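Local coordinates for protein voltage-sensor containing phosphatase (Ciona intestinalis, PDB 3V0D) that probably removes phosphate from membrane phosphoinositides under the control of a voltage sensor, through a PTEN-like phosphatase domain joined to a C2 domain, at residues L281-G284 against Y285-P289; K321-R324 against D325-V329. The protein carries 1 engineered substitution. All blocks are in the same frame, centred on the assembly; numbering follows the deposited sequence.

In the fold
Interactions 1 and 2 are both local turns in loops of the PTEN-type C2 domain, their centres about 15 Å apart. The loop of 281-289 leads into strand 290-295 of the four-stranded sheet and 321-329 into strand 328-335 of the five-stranded one, where the chain enters each of the two sheets. Both contacts are partly buried: Leu281, Pro289, Tyr323 and Phe327 lie inside, whereas the Arg283-Asn287 and Arg324-Asn326 sides are at the surface. The arginine and asparagine bond directly in interaction 1 and through waters in interaction 2; inside, a leucine and proline contrast with an aromatic pair. The buried sides meet: the Tyr323 hydroxyl end packs on Leu281 and Pro289, and Ile322 on Leu281 and Pro282.

Interaction 1 (L281-G284 against Y285-P289); sequences LPRG and YDNCP
A tight reversal in the loop between strands 269-276 and 290-295 of the C2 domain brings Gly284 back against Cys288 and Arg283 against Asn287. Its backbone clasp is a hydrogen bond from Gly284 N to Cys288 O, 3.0 Å long and fairly straight at 163°. A water bridges the turn as well, donating to Gly284 O and accepting from Asn287 N. Glycine suits this place because, having no side chain, it readily tolerates the backbone conformation found here.

On the polar side, the Arg283 chain runs fully extended from CG to NE, alongside Asn287 and pointing the same way. This carries NH1 to within 2.9 Å of Asn287 OD1 in a hydrogen bond. The oxygen lies at the guanidinium edge, close to its plane, whereas the donor stands above the amide's carbonyl plane, off the lone pairs, and the two flat groups are turned 67° apart. Asn287 reaches the arginine with CG anti to its own backbone N (chi1 -162°), and its left-handed backbone conformation, readily adopted by asparagine, continues that of Asp286.

The inner side is apolar. Leu281 crosses Pro289 at about a right angle, with CD2 3.7 Å from Pro289 CB, and Pro282 O receives a CA-H...O contact from Pro289 CA at 3.4 Å. The rigid proline ring offers a compact apolar surface to the leucine, and Tyr323 packs on both residues.

Outside partners fix the turn: Asp286 forms salt bridges with Arg273 and Lys271, and its OD1 also hydrogen-bonds to Asn96, while Tyr285 stacks on His95 and gives its hydroxyl a hydrogen bond with Lys316. Through His95 and Asn96 this loop contributes to the phosphatase-C2 interface, a feature of PTEN-like enzymes.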
ATOM      1  N   LEU A 281      -5.930 -22.833   3.955  1.00 20.84           N
ATOM      2  CA  LEU A 281      -5.896 -21.404   4.182  1.00 20.46           C
ATOM      3  C   LEU A 281      -5.362 -20.749   2.892  1.00 21.44           C
ATOM      4  O   LEU A 281      -4.175 -20.827   2.603  1.00 21.92           O
ATOM      5  CB  LEU A 281      -5.040 -21.102   5.409  1.00 20.28           C
ATOM      6  CG  LEU A 281      -5.020 -19.631   5.830  1.00 19.46           C
ATOM      7  CD1 LEU A 281      -6.423 -19.096   6.102  1.00 21.43           C
ATOM      8  CD2 LEU A 281      -4.149 -19.436   7.045  1.00 20.47           C
ATOM      9  N   PRO A 282      -6.241 -20.108   2.103  1.00 21.66           N
ATOM     10  CA  PRO A 282      -5.767 -19.565   0.823  1.00 21.77           C
ATOM     11  C   PRO A 282      -4.719 -18.452   0.998  1.00 20.34           C
ATOM     12  O   PRO A 282      -4.701 -17.726   1.991  1.00 20.05           O
ATOM     13  CB  PRO A 282      -7.041 -18.992   0.188  1.00 22.93           C
ATOM     14  CG  PRO A 282      -8.160 -19.800   0.825  1.00 24.46           C
ATOM     15  CD  PRO A 282      -7.699 -19.982   2.248  1.00 22.87           C
ATOM     16  N   ARG A 283      -3.866 -18.315  -0.003  1.00 20.75           N
ATOM     17  CA  ARG A 283      -3.016 -17.138  -0.124  1.00 20.07           C
ATOM     18  C   ARG A 283      -3.718 -16.051  -0.920  1.00 20.16           C
ATOM     19  O   ARG A 283      -4.447 -16.337  -1.868  1.00 22.52           O
ATOM     20  CB  ARG A 283      -1.701 -17.506  -0.792  1.00 21.99           C
ATOM     21  CG  ARG A 283      -0.919 -18.583  -0.082  1.00 23.32           C
ATOM     22  CD  ARG A 283       0.373 -18.905  -0.812  1.00 26.30           C
ATOM     23  NE  ARG A 283       1.036 -20.032  -0.169  1.00 29.51           N
ATOM     24  CZ  ARG A 283       2.222 -20.531  -0.512  1.00 31.69           C
ATOM     25  NH1 ARG A 283       2.917 -20.002  -1.515  1.00 35.48           N
ATOM     26  NH2 ARG A 283       2.711 -21.573   0.156  1.00 33.42           N
ATOM     27  N   GLY A 284      -3.518 -14.800  -0.518  1.00 19.73           N
ATOM     28  CA  GLY A 284      -4.026 -13.644  -1.249  1.00 19.33           C
ATOM     29  C   GLY A 284      -2.888 -12.977  -1.990  1.00 18.50           C
ATOM     30  O   GLY A 284      -2.073 -13.649  -2.625  1.00 20.96           O
ATOM     31  N   TYR A 285      -2.798 -11.665  -1.880  1.00 17.44           N
ATOM     32  CA  TYR A 285      -1.638 -10.950  -2.374  1.00 17.10           C
ATOM     33  C   TYR A 285      -0.423 -11.325  -1.543  1.00 16.39           C
ATOM     34  O   TYR A 285      -0.521 -11.830  -0.418  1.00 16.47           O
ATOM     35  CB  TYR A 285      -1.859  -9.449  -2.218  1.00 17.81           C
ATOM     36  CG  TYR A 285      -3.033  -8.843  -2.931  1.00 18.37           C
ATOM     37  CD1 TYR A 285      -3.379  -9.245  -4.218  1.00 20.43           C
ATOM     38  CD2 TYR A 285      -3.746  -7.819  -2.328  1.00 20.60           C
ATOM     39  CE1 TYR A 285      -4.447  -8.614  -4.902  1.00 21.96           C
ATOM     40  CE2 TYR A 285      -4.777  -7.189  -2.976  1.00 22.24           C
ATOM     41  CZ  TYR A 285      -5.135  -7.596  -4.259  1.00 22.12           C
ATOM     42  OH  TYR A 285      -6.167  -6.952  -4.905  1.00 26.29           O
ATOM     43  N   ASP A 286       0.743 -11.030  -2.103  1.00 17.05           N
ATOM     44  CA  ASP A 286       2.009 -11.171  -1.383  1.00 17.17           C
ATOM     45  C   ASP A 286       2.344 -12.617  -1.038  1.00 17.57           C
ATOM     46  O   ASP A 286       3.149 -12.878  -0.138  1.00 18.21           O
ATOM     47  CB  ASP A 286       2.078 -10.258  -0.151  1.00 17.30           C
ATOM     48  CG  ASP A 286       3.474  -9.718   0.077  1.00 18.63           C
ATOM     49  OD1 ASP A 286       3.913  -8.848  -0.723  1.00 18.54           O
ATOM     50  OD2 ASP A 286       4.101 -10.129   1.061  1.00 22.86           O
ATOM     51  N   ASN A 287       1.757 -13.552  -1.780  1.00 17.94           N
ATOM     52  CA  ASN A 287       2.046 -14.960  -1.615  1.00 18.77           C
ATOM     53  C   ASN A 287       1.909 -15.457  -0.188  1.00 17.73           C
ATOM     54  O   ASN A 287       2.661 -16.327   0.250  1.00 19.53           O
ATOM     55  CB  ASN A 287       3.437 -15.284  -2.182  1.00 20.48           C
ATOM     56  CG  ASN A 287       3.628 -16.760  -2.431  1.00 24.21           C
ATOM     57  OD1 ASN A 287       2.691 -17.467  -2.798  1.00 25.91           O
ATOM     58  ND2 ASN A 287       4.837 -17.235  -2.211  1.00 28.16           N
ATOM     59  N   CYS A 288       0.919 -14.946   0.521  1.00 16.80           N
ATOM     60  CA  CYS A 288       0.663 -15.435   1.879  1.00 16.86           C
ATOM     61  C   CYS A 288      -0.786 -15.218   2.266  1.00 16.16           C
ATOM     62  O   CYS A 288      -1.492 -14.416   1.634  1.00 16.46           O
ATOM     63  CB  CYS A 288       1.629 -14.797   2.902  1.00 17.21           C
ATOM     64  SG  CYS A 288       1.397 -13.027   3.150  1.00 17.42           S
ATOM     65  N   PRO A 289      -1.251 -15.911   3.314  1.00 16.17           N
ATOM     66  CA  PRO A 289      -2.623 -15.674   3.778  1.00 16.64           C
ATOM     67  C   PRO A 289      -2.903 -14.247   4.218  1.00 15.37           C
ATOM     68  O   PRO A 289      -3.917 -13.707   3.804  1.00 16.06           O
ATOM     69  CB  PRO A 289      -2.787 -16.678   4.920  1.00 17.98           C
ATOM     70  CG  PRO A 289      -1.890 -17.831   4.498  1.00 18.12           C
ATOM     71  CD  PRO A 289      -0.674 -17.141   3.913  1.00 17.03           C
TER
HETATM   72  O   HOH W   1       0.226 -13.646  -4.208  1.00 28.04           O

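Interaction 2 (K321-R324 against D325-V329); sequences KIYR and DNFTV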
ATOM      1  N   LYS A 321     -15.644 -15.830   5.446  1.00 24.10           N
ATOM      2  CA  LYS A 321     -15.998 -17.087   6.111  1.00 25.47           C
ATOM      3  C   LYS A 321     -14.848 -17.651   6.921  1.00 24.46           C
ATOM      4  O   LYS A 321     -15.056 -18.416   7.872  1.00 25.97           O
ATOM      5  CB  LYS A 321     -16.470 -18.153   5.120  1.00 26.49           C
ATOM      6  CG  LYS A 321     -17.765 -17.823   4.409  1.00 30.25           C
ATOM      7  CD  LYS A 321     -18.434 -19.063   3.800  1.00 35.19           C
ATOM      8  CE  LYS A 321     -17.590 -19.711   2.701  1.00 38.42           C
ATOM      9  NZ  LYS A 321     -17.316 -18.809   1.533  1.00 41.32           N
ATOM     10  N   ILE A 322     -13.635 -17.281   6.522  1.00 22.50           N
ATOM     11  CA  ILE A 322     -12.418 -17.700   7.217  1.00 21.26           C
ATOM     12  C   ILE A 322     -12.039 -16.675   8.285  1.00 20.10           C
ATOM     13  O   ILE A 322     -11.817 -17.033   9.443  1.00 20.44           O
ATOM     14  CB  ILE A 322     -11.256 -17.961   6.237  1.00 21.57           C
ATOM     15  CG1 ILE A 322     -11.580 -19.193   5.374  1.00 25.58           C
ATOM     16  CG2 ILE A 322      -9.940 -18.171   6.994  1.00 21.17           C
ATOM     17  CD1 ILE A 322     -10.470 -19.601   4.420  1.00 28.06           C
ATOM     18  N   TYR A 323     -11.933 -15.405   7.880  1.00 19.48           N
ATOM     19  CA  TYR A 323     -11.607 -14.347   8.826  1.00 19.55           C
ATOM     20  C   TYR A 323     -12.918 -13.735   9.278  1.00 20.25           C
ATOM     21  O   TYR A 323     -13.532 -12.978   8.537  1.00 21.51           O
ATOM     22  CB  TYR A 323     -10.682 -13.285   8.178  1.00 19.42           C
ATOM     23  CG  TYR A 323      -9.445 -13.889   7.570  1.00 17.62           C
ATOM     24  CD1 TYR A 323      -9.337 -14.014   6.198  1.00 19.11           C
ATOM     25  CD2 TYR A 323      -8.408 -14.382   8.369  1.00 17.90           C
ATOM     26  CE1 TYR A 323      -8.206 -14.597   5.625  1.00 18.41           C
ATOM     27  CE2 TYR A 323      -7.266 -14.963   7.806  1.00 17.58           C
ATOM     28  CZ  TYR A 323      -7.193 -15.089   6.444  1.00 17.49           C
ATOM     29  OH  TYR A 323      -6.078 -15.675   5.910  1.00 17.94           O
ATOM     30  N   ARG A 324     -13.341 -14.104  10.478  1.00 20.65           N
ATOM     31  CA  ARG A 324     -14.616 -13.656  11.026  1.00 21.42           C
ATOM     32  C   ARG A 324     -14.504 -12.236  11.562  1.00 21.82           C
ATOM     33  O   ARG A 324     -13.415 -11.642  11.579  1.00 21.35           O
ATOM     34  CB  ARG A 324     -15.091 -14.662  12.076  1.00 22.15           C
ATOM     35  CG  ARG A 324     -15.451 -16.008  11.457  1.00 22.72           C
ATOM     36  CD  ARG A 324     -15.743 -17.077  12.512  1.00 24.79           C
ATOM     37  NE  ARG A 324     -14.507 -17.594  13.108  1.00 23.55           N
ATOM     38  CZ  ARG A 324     -14.156 -17.486  14.386  1.00 23.39           C
ATOM     39  NH1 ARG A 324     -14.955 -16.888  15.275  1.00 27.43           N
ATOM     40  NH2 ARG A 324     -13.018 -18.032  14.795  1.00 22.98           N
ATOM     41  N   ASP A 325     -15.638 -11.654  11.950  1.00 23.08           N
ATOM     42  CA  ASP A 325     -15.631 -10.201  12.209  1.00 23.94           C
ATOM     43  C   ASP A 325     -14.757  -9.779  13.389  1.00 23.36           C
ATOM     44  O   ASP A 325     -14.329  -8.625  13.447  1.00 24.29           O
ATOM     45  CB  ASP A 325     -17.036  -9.588  12.263  1.00 26.49           C
ATOM     46  CG  ASP A 325     -17.897 -10.168  13.349  1.00 28.79           C
ATOM     47  OD1 ASP A 325     -17.398 -10.780  14.308  1.00 33.56           O
ATOM     48  OD2 ASP A 325     -19.122  -9.968  13.256  1.00 34.35           O
ATOM     49  N   ASN A 326     -14.450 -10.720  14.282  1.00 22.95           N
ATOM     50  CA  ASN A 326     -13.597 -10.461  15.433  1.00 21.93           C
ATOM     51  C   ASN A 326     -12.144 -10.934  15.232  1.00 21.35           C
ATOM     52  O   ASN A 326     -11.367 -10.960  16.192  1.00 21.13           O
ATOM     53  CB  ASN A 326     -14.174 -11.050  16.719  1.00 23.62           C
ATOM     54  CG  ASN A 326     -14.359 -12.561  16.663  1.00 23.77           C
ATOM     55  OD1 ASN A 326     -14.120 -13.248  17.665  1.00 29.85           O
ATOM     56  ND2 ASN A 326     -14.818 -13.084  15.531  1.00 24.52           N
ATOM     57  N   PHE A 327     -11.787 -11.268  13.993  1.00 19.80           N
ATOM     58  CA  PHE A 327     -10.388 -11.586  13.676  1.00 18.84           C
ATOM     59  C   PHE A 327      -9.544 -10.321  13.773  1.00 18.70           C
ATOM     60  O   PHE A 327      -9.825  -9.321  13.120  1.00 19.23           O
ATOM     61  CB  PHE A 327     -10.309 -12.155  12.273  1.00 19.03           C
ATOM     62  CG  PHE A 327      -8.903 -12.533  11.868  1.00 17.94           C
ATOM     63  CD1 PHE A 327      -8.380 -13.761  12.261  1.00 18.18           C
ATOM     64  CD2 PHE A 327      -8.106 -11.688  11.082  1.00 18.51           C
ATOM     65  CE1 PHE A 327      -7.082 -14.116  11.901  1.00 18.43           C
ATOM     66  CE2 PHE A 327      -6.821 -12.050  10.711  1.00 18.60           C
ATOM     67  CZ  PHE A 327      -6.308 -13.264  11.120  1.00 18.28           C
ATOM     68  N   THR A 328      -8.515 -10.388  14.611  1.00 18.33           N
ATOM     69  CA  THR A 328      -7.590  -9.258  14.815  1.00 18.54           C
ATOM     70  C   THR A 328      -6.184  -9.783  15.001  1.00 17.48           C
ATOM     71  O   THR A 328      -5.995 -10.930  15.437  1.00 18.42           O
ATOM     72  CB  THR A 328      -7.965  -8.355  16.054  1.00 19.25           C
ATOM     73  OG1 THR A 328      -7.654  -9.031  17.275  1.00 20.93           O
ATOM     74  CG2 THR A 328      -9.417  -7.923  16.041  1.00 21.01           C
ATOM     75  N   VAL A 329      -5.208  -8.932  14.709  1.00 17.29           N
ATOM     76  CA  VAL A 329      -3.802  -9.218  14.998  1.00 17.09           C
ATOM     77  C   VAL A 329      -3.257  -8.038  15.786  1.00 17.03           C
ATOM     78  O   VAL A 329      -3.423  -6.894  15.377  1.00 18.14           O
ATOM     79  CB  VAL A 329      -2.983  -9.420  13.706  1.00 17.24           C
ATOM     80  CG1 VAL A 329      -1.504  -9.688  14.059  1.00 17.91           C
ATOM     81  CG2 VAL A 329      -3.554 -10.601  12.882  1.00 18.64           C
TER
HETATM   82  O   HOH W   2     -14.169 -16.054  18.095  1.00 33.54           O
HETATM   83  O   HOH W   3     -16.977 -14.868  15.286  1.00 38.29           O
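The ring of Tyr323 directs an edge at one face of Phe327, making an edge-to-face pair with centroids 4.8 Å apart and planes inclined by 59°. Tyr323 CD2 does most of the touching: it sits over the middle of the phenylalanine ring, 3.6 Å from Phe327 CZ. The two side chains lie side by side and point the same way, Phe327 reaching its neighbour with CG anti to the backbone N (chi1 -179°). Both are buried, and the tilted packing sets the slightly positive ring hydrogens of one against the electron-rich face of the other. Ile322 CG2 lies over the centre of one face of the tyrosine ring.

What brings the rings together is a type I beta turn from Arg324 to Phe327. Its closing hydrogen bond runs from Phe327 N to Arg324 O, 2.9 Å long with an angle of 163° at the hydrogen. Asp325 and Asn326 occupy the two central positions, where small polar side chains suit an exposed bend.

On the turn's outer side, Arg324 and Asn326 run alongside each other and are joined by water rather than by a direct hydrogen bond. One water accepts from Arg324 NH1 at 3.0 Å and donates to Asn326 OD1 at 2.8 Å; it lies at the edge of the guanidinium, in its plane. A second accepts from the same NH1 and, weakly, from Asn326 ND2. A bend at chi3 folds the guanidinium back alongside Asn326, and NH2 is held by a salt bridge to Asp254 and a hydrogen bond to Gln213 O.

Further out, Phe327 makes another edge-to-face pair with Phe290, and Thr328 pairs with Thr210 of strand 202-210 through backbone hydrogen bonds, their hydroxyls being hydrogen-bonded as well. The whole is a beta turn leading into strand 328-335 of the C2 beta sandwich, with aromatic rings packed inward and polar groups outward.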